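Local coordinates for rhusiopathiae surface protein B (Erysipelothrix rhusiopathiae, PDB 3V10) that probably binds collagen as a cell-wall-anchored surface adhesin, of which this chain is the collagen-binding domain, at residues 62-67 and 173-178; 116-121 and 305-310. All coordinates share one frame; numbering follows the deposited sequence.

From the N terminus, the chain passes through 62-67 and 116-121, both in the Ig-like N-terminal subdomain, before it enters the second subdomain. Contact 1 closes a loop when 173-178 comes back against 62-67. Contact 2 closes a longer one when 305-310, on its way out of the second subdomain, returns to 116-121. The segments alternate along the sequence, so the two loops cross and do not nest. Their centres lie 8 Å apart, and strands 61-65 and 112-123 are neighbours in one sheet, joined at Arg64 O to Val120 N (2.9 Å). Leu66 CD2 packs 3.5 Å from Met308 CB, so the two contacts form one continuous joint between the subdomains.

Contact 1 of 2, residues 62-67 and 173-178; sequences SLRSLR and FSTEVH
Arg67 folds back through chi2 and chi3 (-60° and -56°) and lays its guanidinium on the ring of His178, whose CG stands anti to the backbone N. The pair sits at the junction of the two Ig-like (DEv-IgG) subdomains of the collagen-binding domain, where the turn after strand 61-65 meets the loop between strands 167-173 and 180-187. The evidence for a flat stack is direct: planes 9° apart and group centres separated by 3.8 Å. Arg67 CD shares the same ring face, 3.3 Å from His178 ND1, in a CH-pi contact, and NE rides above the middle of the imidazole. Phe309 meets the His178 ring edge-to-face, extending the cluster to the segment that leaves the second subdomain. Deeper in, Leu66 is directed toward 173-178 and, crossing the Phe173 side chain at about a right angle, rests CD2 on one face of the phenyl ring, displaced toward its rim, with CD2 3.4 Å from Phe173 CD1. Leu66 CG also comes to 3.6 Å from Phe173 CE1. Arg64 NH1 comes only marginally near Thr175 CG2, while its NH2 forms a salt bridge with Asp122. An ST turn shapes the 62-67 side: Ser65 OG accepts from Arg67 N at 3.0 Å. One water donates to Leu66 O at 2.9 Å and reaches Ser174 O only weakly, at 3.5 Å, so the bridge between the backbones is lopsided.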
ATOM      1  N   SER A  62       5.405   4.323  13.946  1.00 12.88           N
ATOM      2  CA  SER A  62       5.431   2.883  14.156  1.00 12.61           C
ATOM      3  C   SER A  62       5.151   2.157  12.851  1.00 11.35           C
ATOM      4  O   SER A  62       4.254   2.537  12.100  1.00 11.85           O
ATOM      5  CB  SER A  62       4.385   2.463  15.204  1.00 15.13           C
ATOM      6  OG  SER A  62       4.754   2.889  16.507  1.00 21.52           O
ATOM      7  N   LEU A  63       5.942   1.129  12.569  1.00 10.58           N
ATOM      8  CA  LEU A  63       5.738   0.329  11.369  1.00  9.97           C
ATOM      9  C   LEU A  63       4.947  -0.887  11.802  1.00  9.45           C
ATOM     10  O   LEU A  63       5.177  -1.421  12.886  1.00 10.13           O
ATOM     11  CB  LEU A  63       7.071  -0.111  10.761  1.00 10.71           C
ATOM     12  CG  LEU A  63       7.696   0.874   9.771  1.00 13.17           C
ATOM     13  CD1 LEU A  63       8.061   2.160  10.491  1.00 10.98           C
ATOM     14  CD2 LEU A  63       8.932   0.244   9.140  1.00 12.84           C
ATOM     15  N   ARG A  64       4.009  -1.314  10.965  1.00  8.49           N
ATOM     16  CA  ARG A  64       3.185  -2.470  11.290  1.00 10.14           C
ATOM     17  C   ARG A  64       2.770  -3.215  10.027  1.00  8.80           C
ATOM     18  O   ARG A  64       2.896  -2.699   8.911  1.00  9.03           O
ATOM     19  CB  ARG A  64       1.935  -2.029  12.059  1.00 13.03           C
ATOM     20  CG  ARG A  64       0.932  -1.224  11.239  1.00 14.14           C
ATOM     21  CD  ARG A  64      -0.371  -1.042  12.003  1.00 18.68           C
ATOM     22  NE  ARG A  64      -1.458  -0.568  11.147  1.00 22.19           N
ATOM     23  CZ  ARG A  64      -1.477   0.621  10.556  1.00 22.78           C
ATOM     24  NH1 ARG A  64      -2.501   0.971   9.794  1.00 25.27           N
ATOM     25  NH2 ARG A  64      -0.470   1.465  10.726  1.00 25.57           N
ATOM     26  N   SER A  65       2.297  -4.442  10.206  1.00  7.29           N
ATOM     27  CA  SER A  65       1.844  -5.241   9.076  1.00  8.86           C
ATOM     28  C   SER A  65       0.564  -4.601   8.534  1.00  7.33           C
ATOM     29  O   SER A  65      -0.117  -3.869   9.251  1.00  8.70           O
ATOM     30  CB  SER A  65       1.562  -6.680   9.533  1.00  7.97           C
ATOM     31  OG  SER A  65       0.797  -7.389   8.573  1.00  8.54           O
ATOM     32  N   LEU A  66       0.243  -4.854   7.271  1.00  9.06           N
ATOM     33  CA  LEU A  66      -0.980  -4.306   6.682  1.00 10.78           C
ATOM     34  C   LEU A  66      -2.177  -5.159   7.090  1.00 12.58           C
ATOM     35  O   LEU A  66      -3.332  -4.757   6.922  1.00 13.10           O
ATOM     36  CB  LEU A  66      -0.904  -4.311   5.155  1.00 12.24           C
ATOM     37  CG  LEU A  66      -0.127  -3.228   4.409  1.00 13.71           C
ATOM     38  CD1 LEU A  66       1.324  -3.195   4.868  1.00 16.68           C
ATOM     39  CD2 LEU A  66      -0.217  -3.521   2.911  1.00 14.46           C
ATOM     40  N   ARG A  67      -1.888  -6.342   7.615  1.00 12.08           N
ATOM     41  CA  ARG A  67      -2.923  -7.288   8.019  1.00 10.50           C
ATOM     42  C   ARG A  67      -3.518  -7.021   9.403  1.00 10.94           C
ATOM     43  O   ARG A  67      -2.914  -6.345  10.238  1.00 10.77           O
ATOM     44  CB  ARG A  67      -2.356  -8.713   7.990  1.00  9.94           C
ATOM     45  CG  ARG A  67      -1.642  -9.110   6.697  1.00  9.78           C
ATOM     46  CD  ARG A  67      -2.563  -9.021   5.488  1.00 11.81           C
ATOM     47  NE  ARG A  67      -3.771  -9.826   5.650  1.00 14.71           N
ATOM     48  CZ  ARG A  67      -3.815 -11.150   5.534  1.00 15.11           C
ATOM     49  NH1 ARG A  67      -2.718 -11.834   5.251  1.00 15.47           N
ATOM     50  NH2 ARG A  67      -4.963 -11.792   5.712  1.00 17.69           N
ATOM     51  N   PHE A 173      -2.829   1.270  -0.735  1.00 13.59           N
ATOM     52  CA  PHE A 173      -3.356  -0.028  -0.361  1.00 13.65           C
ATOM     53  C   PHE A 173      -4.346   0.134   0.777  1.00 14.66           C
ATOM     54  O   PHE A 173      -4.258   1.079   1.564  1.00 12.32           O
ATOM     55  CB  PHE A 173      -2.207  -0.957   0.057  1.00 13.48           C
ATOM     56  CG  PHE A 173      -1.295  -0.367   1.095  1.00 13.00           C
ATOM     57  CD1 PHE A 173      -1.625  -0.426   2.447  1.00 15.46           C
ATOM     58  CD2 PHE A 173      -0.115   0.269   0.718  1.00 13.73           C
ATOM     59  CE1 PHE A 173      -0.793   0.141   3.411  1.00 14.36           C
ATOM     60  CE2 PHE A 173       0.724   0.842   1.673  1.00 13.01           C
ATOM     61  CZ  PHE A 173       0.384   0.778   3.023  1.00 14.27           C
ATOM     62  N   SER A 174      -5.304  -0.784   0.845  1.00 14.56           N
ATOM     63  CA  SER A 174      -6.297  -0.760   1.903  1.00 16.91           C
ATOM     64  C   SER A 174      -5.761  -1.541   3.094  1.00 16.25           C
ATOM     65  O   SER A 174      -5.043  -2.536   2.934  1.00 16.98           O
ATOM     66  CB  SER A 174      -7.599  -1.408   1.434  1.00 15.03           C
ATOM     67  OG  SER A 174      -8.542  -1.486   2.495  1.00 16.48           O
ATOM     68  N   THR A 175      -6.090  -1.067   4.288  1.00 18.81           N
ATOM     69  CA  THR A 175      -5.690  -1.754   5.510  1.00 20.60           C
ATOM     70  C   THR A 175      -6.955  -2.365   6.115  1.00 20.37           C
ATOM     71  O   THR A 175      -6.910  -2.983   7.182  1.00 21.57           O
ATOM     72  CB  THR A 175      -5.053  -0.794   6.538  1.00 21.65           C
ATOM     73  OG1 THR A 175      -5.956   0.279   6.816  1.00 22.37           O
ATOM     74  CG2 THR A 175      -3.740  -0.218   6.006  1.00 23.40           C
ATOM     75  N   GLU A 176      -8.082  -2.197   5.422  1.00 20.64           N
ATOM     76  CA  GLU A 176      -9.360  -2.735   5.892  1.00 19.80           C
ATOM     77  C   GLU A 176      -9.776  -3.978   5.099  1.00 18.84           C
ATOM     78  O   GLU A 176     -10.465  -4.852   5.613  1.00 17.83           O
ATOM     79  CB  GLU A 176     -10.436  -1.641   5.832  1.00 23.40           C
ATOM     80  CG  GLU A 176     -11.585  -1.862   4.849  1.00 27.34           C
ATOM     81  CD  GLU A 176     -12.461  -0.612   4.735  1.00 27.96           C
ATOM     82  OE1 GLU A 176     -13.148  -0.287   5.725  1.00 30.07           O
ATOM     83  OE2 GLU A 176     -12.460   0.093   3.693  1.00 30.37           O
ATOM     84  N   VAL A 177      -9.346  -4.063   3.845  1.00 15.65           N
ATOM     85  CA  VAL A 177      -9.656  -5.219   3.008  1.00 13.84           C
ATOM     86  C   VAL A 177      -8.363  -5.654   2.330  1.00 14.15           C
ATOM     87  O   VAL A 177      -7.863  -4.969   1.435  1.00 14.89           O
ATOM     88  CB  VAL A 177     -10.705  -4.882   1.920  1.00 12.70           C
ATOM     89  CG1 VAL A 177     -11.103  -6.142   1.197  1.00 12.82           C
ATOM     90  CG2 VAL A 177     -11.919  -4.214   2.548  1.00 13.67           C
ATOM     91  N   HIS A 178      -7.820  -6.785   2.769  1.00 14.24           N
ATOM     92  CA  HIS A 178      -6.568  -7.290   2.220  1.00 13.94           C
ATOM     93  C   HIS A 178      -6.647  -7.589   0.728  1.00 15.10           C
ATOM     94  O   HIS A 178      -7.482  -8.379   0.276  1.00 13.09           O
ATOM     95  CB  HIS A 178      -6.120  -8.547   2.978  1.00 16.25           C
ATOM     96  CG  HIS A 178      -4.794  -9.077   2.528  1.00 16.31           C
ATOM     97  ND1 HIS A 178      -3.659  -8.296   2.487  1.00 18.65           N
ATOM     98  CD2 HIS A 178      -4.415 -10.311   2.117  1.00 16.05           C
ATOM     99  CE1 HIS A 178      -2.638  -9.024   2.073  1.00 13.55           C
ATOM    100  NE2 HIS A 178      -3.070 -10.251   1.842  1.00 18.97           N
TER
HETATM  101  O   HOH W   1      -5.047  -5.491   4.767  1.00 23.47           O

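Contact 2 of 2, residues 116-121 and 305-310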
ATOM      1  N   ASN A 116       9.294 -12.028   2.410  1.00 15.10           N
ATOM      2  CA  ASN A 116       9.223 -10.675   1.885  1.00 16.09           C
ATOM      3  C   ASN A 116       8.051 -10.026   2.604  1.00 17.14           C
ATOM      4  O   ASN A 116       6.894 -10.205   2.230  1.00 17.61           O
ATOM      5  CB  ASN A 116       9.013 -10.710   0.373  1.00 20.50           C
ATOM      6  CG  ASN A 116      10.224 -11.254  -0.361  1.00 23.39           C
ATOM      7  OD1 ASN A 116      11.185 -10.527  -0.619  1.00 28.35           O
ATOM      8  ND2 ASN A 116      10.197 -12.545  -0.677  1.00 26.54           N
ATOM      9  N   LEU A 117       8.375  -9.293   3.662  1.00 14.02           N
ATOM     10  CA  LEU A 117       7.381  -8.639   4.505  1.00 13.76           C
ATOM     11  C   LEU A 117       7.049  -7.223   4.062  1.00 12.76           C
ATOM     12  O   LEU A 117       7.935  -6.438   3.747  1.00 12.16           O
ATOM     13  CB  LEU A 117       7.889  -8.618   5.953  1.00 13.78           C
ATOM     14  CG  LEU A 117       7.094  -7.869   7.024  1.00 16.07           C
ATOM     15  CD1 LEU A 117       5.753  -8.544   7.264  1.00 15.16           C
ATOM     16  CD2 LEU A 117       7.906  -7.854   8.315  1.00 16.10           C
ATOM     17  N   LYS A 118       5.758  -6.907   4.043  1.00 10.17           N
ATOM     18  CA  LYS A 118       5.301  -5.581   3.658  1.00  8.16           C
ATOM     19  C   LYS A 118       4.815  -4.870   4.908  1.00  9.46           C
ATOM     20  O   LYS A 118       4.135  -5.473   5.738  1.00 10.80           O
ATOM     21  CB  LYS A 118       4.162  -5.694   2.641  1.00  9.77           C
ATOM     22  CG  LYS A 118       4.539  -6.491   1.403  1.00 11.90           C
ATOM     23  CD  LYS A 118       5.794  -5.916   0.762  1.00 13.47           C
ATOM     24  CE  LYS A 118       6.251  -6.736  -0.431  1.00 15.32           C
ATOM     25  NZ  LYS A 118       5.288  -6.646  -1.564  1.00 17.44           N
ATOM     26  N   SER A 119       5.159  -3.594   5.049  1.00  9.04           N
ATOM     27  CA  SER A 119       4.736  -2.843   6.223  1.00 10.92           C
ATOM     28  C   SER A 119       4.222  -1.455   5.871  1.00 12.58           C
ATOM     29  O   SER A 119       4.497  -0.929   4.793  1.00 13.47           O
ATOM     30  CB  SER A 119       5.893  -2.716   7.222  1.00 12.30           C
ATOM     31  OG  SER A 119       6.910  -1.866   6.720  1.00 13.22           O
ATOM     32  N   VAL A 120       3.459  -0.880   6.789  1.00 12.63           N
ATOM     33  CA  VAL A 120       2.910   0.456   6.620  1.00 13.05           C
ATOM     34  C   VAL A 120       3.242   1.221   7.892  1.00 13.32           C
ATOM     35  O   VAL A 120       3.355   0.625   8.968  1.00 12.41           O
ATOM     36  CB  VAL A 120       1.367   0.408   6.424  1.00 15.35           C
ATOM     37  CG1 VAL A 120       0.714  -0.365   7.567  1.00 15.54           C
ATOM     38  CG2 VAL A 120       0.804   1.812   6.357  1.00 17.00           C
ATOM     39  N   TYR A 121       3.432   2.531   7.786  1.00 12.41           N
ATOM     40  CA  TYR A 121       3.740   3.302   8.980  1.00 12.86           C
ATOM     41  C   TYR A 121       2.729   4.391   9.278  1.00 13.76           C
ATOM     42  O   TYR A 121       2.113   4.960   8.376  1.00 13.45           O
ATOM     43  CB  TYR A 121       5.143   3.928   8.906  1.00 13.31           C
ATOM     44  CG  TYR A 121       5.313   5.054   7.910  1.00 12.80           C
ATOM     45  CD1 TYR A 121       5.773   4.805   6.619  1.00 11.48           C
ATOM     46  CD2 TYR A 121       5.050   6.377   8.271  1.00 13.92           C
ATOM     47  CE1 TYR A 121       5.976   5.840   5.711  1.00 13.12           C
ATOM     48  CE2 TYR A 121       5.247   7.424   7.369  1.00 14.09           C
ATOM     49  CZ  TYR A 121       5.715   7.146   6.092  1.00 14.09           C
ATOM     50  OH  TYR A 121       5.966   8.167   5.204  1.00 16.43           O
ATOM     51  N   VAL A 305       0.286   1.861  -7.033  1.00 14.37           N
ATOM     52  CA  VAL A 305       0.519   1.346  -5.695  1.00 12.65           C
ATOM     53  C   VAL A 305       1.474   0.170  -5.838  1.00 14.12           C
ATOM     54  O   VAL A 305       1.230  -0.751  -6.623  1.00 13.54           O
ATOM     55  CB  VAL A 305      -0.801   0.863  -5.028  1.00 13.42           C
ATOM     56  CG1 VAL A 305      -0.523   0.359  -3.612  1.00 12.85           C
ATOM     57  CG2 VAL A 305      -1.808   2.000  -4.984  1.00 14.48           C
ATOM     58  N   VAL A 306       2.576   0.207  -5.097  1.00 12.84           N
ATOM     59  CA  VAL A 306       3.542  -0.879  -5.149  1.00 13.08           C
ATOM     60  C   VAL A 306       2.892  -2.098  -4.509  1.00 12.18           C
ATOM     61  O   VAL A 306       2.146  -1.967  -3.535  1.00 13.85           O
ATOM     62  CB  VAL A 306       4.836  -0.512  -4.383  1.00 15.62           C
ATOM     63  CG1 VAL A 306       5.784  -1.698  -4.356  1.00 15.77           C
ATOM     64  CG2 VAL A 306       5.515   0.672  -5.059  1.00 16.72           C
ATOM     65  N   ASN A 307       3.160  -3.270  -5.076  1.00 12.19           N
ATOM     66  CA  ASN A 307       2.610  -4.531  -4.581  1.00 12.36           C
ATOM     67  C   ASN A 307       2.684  -4.578  -3.062  1.00 11.81           C
ATOM     68  O   ASN A 307       3.760  -4.456  -2.474  1.00 14.02           O
ATOM     69  CB  ASN A 307       3.376  -5.714  -5.188  1.00 12.28           C
ATOM     70  CG  ASN A 307       2.776  -7.053  -4.813  1.00 14.55           C
ATOM     71  OD1 ASN A 307       2.769  -7.434  -3.646  1.00 15.03           O
ATOM     72  ND2 ASN A 307       2.265  -7.776  -5.806  1.00 15.55           N
ATOM     73  N   MET A 308       1.531  -4.774  -2.432  1.00 12.06           N
ATOM     74  CA  MET A 308       1.457  -4.792  -0.979  1.00 13.31           C
ATOM     75  C   MET A 308       1.269  -6.166  -0.336  1.00 10.90           C
ATOM     76  O   MET A 308       0.964  -6.259   0.858  1.00 12.40           O
ATOM     77  CB  MET A 308       0.347  -3.833  -0.521  1.00 14.46           C
ATOM     78  CG  MET A 308      -1.071  -4.109  -1.057  1.00 13.96           C
ATOM     79  SD  MET A 308      -1.456  -3.720  -2.819  1.00  8.64           S
ATOM     80  CE  MET A 308      -2.318  -5.196  -3.203  1.00 12.08           C
ATOM     81  N   PHE A 309       1.473  -7.227  -1.111  1.00  9.97           N
ATOM     82  CA  PHE A 309       1.309  -8.590  -0.600  1.00 10.00           C
ATOM     83  C   PHE A 309       2.560  -9.171   0.051  1.00  9.81           C
ATOM     84  O   PHE A 309       3.673  -9.001  -0.446  1.00  8.91           O
ATOM     85  CB  PHE A 309       0.872  -9.532  -1.730  1.00 12.02           C
ATOM     86  CG  PHE A 309      -0.548  -9.323  -2.190  1.00 10.65           C
ATOM     87  CD1 PHE A 309      -1.619  -9.741  -1.402  1.00 11.93           C
ATOM     88  CD2 PHE A 309      -0.814  -8.737  -3.421  1.00 14.17           C
ATOM     89  CE1 PHE A 309      -2.940  -9.579  -1.838  1.00 14.06           C
ATOM     90  CE2 PHE A 309      -2.129  -8.569  -3.868  1.00 14.73           C
ATOM     91  CZ  PHE A 309      -3.194  -8.993  -3.075  1.00 14.88           C
ATOM     92  N   ASP A 310       2.367  -9.865   1.166  1.00 10.23           N
ATOM     93  CA  ASP A 310       3.475 -10.519   1.847  1.00 10.58           C
ATOM     94  C   ASP A 310       3.650 -11.843   1.128  1.00 11.86           C
ATOM     95  O   ASP A 310       2.696 -12.383   0.575  1.00 13.46           O
ATOM     96  CB  ASP A 310       3.127 -10.788   3.314  1.00 10.29           C
ATOM     97  CG  ASP A 310       2.868  -9.519   4.088  1.00 11.23           C
ATOM     98  OD1 ASP A 310       3.837  -8.771   4.313  1.00 13.68           O
ATOM     99  OD2 ASP A 310       1.700  -9.261   4.462  1.00 13.19           O
TER
HETATM  100  O   HOH W   2       2.033  -7.185   6.110  1.00 15.51           O
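The segment 305-310 carries the chain out of the second subdomain toward strand 311-315, which enters the sheet of the first subdomain between strands 71-77 and 112-123; contact 2 is where that passage meets strand 112-123. Lys118 bridges it with both backbone and side chain. Lys118 N lies 2.7 Å from Asp310 OD1, and its N-H points nearly straight at it (165°), arriving close to the line of the carboxylate C-O bond. The side chain, bent at chi2 (-55°) and chi4, turns NZ onto two main-chain carbonyls: Asn307 O at 2.8 Å, approached from above the carbonyl plane, and Phe309 O at 3.1 Å, with the donor less tilted. Two bonds thus hold the buried ammonium. Asp310 OD2 takes a water at 2.7 Å that also donates to Lys118 O, also at 2.7 Å, so the carboxylate spans the lysine's backbone. An Asx turn, Phe309 N to Asn307 OD1 at 2.9 Å, shapes the bend, while Asn307 ND2 is bonded to the carbonyls of Lys272 and Leu274. With strand 311-315 antiparallel to 112-123, this geometry is consistent with the closed, latched form of the Collagen Hug adhesin fold.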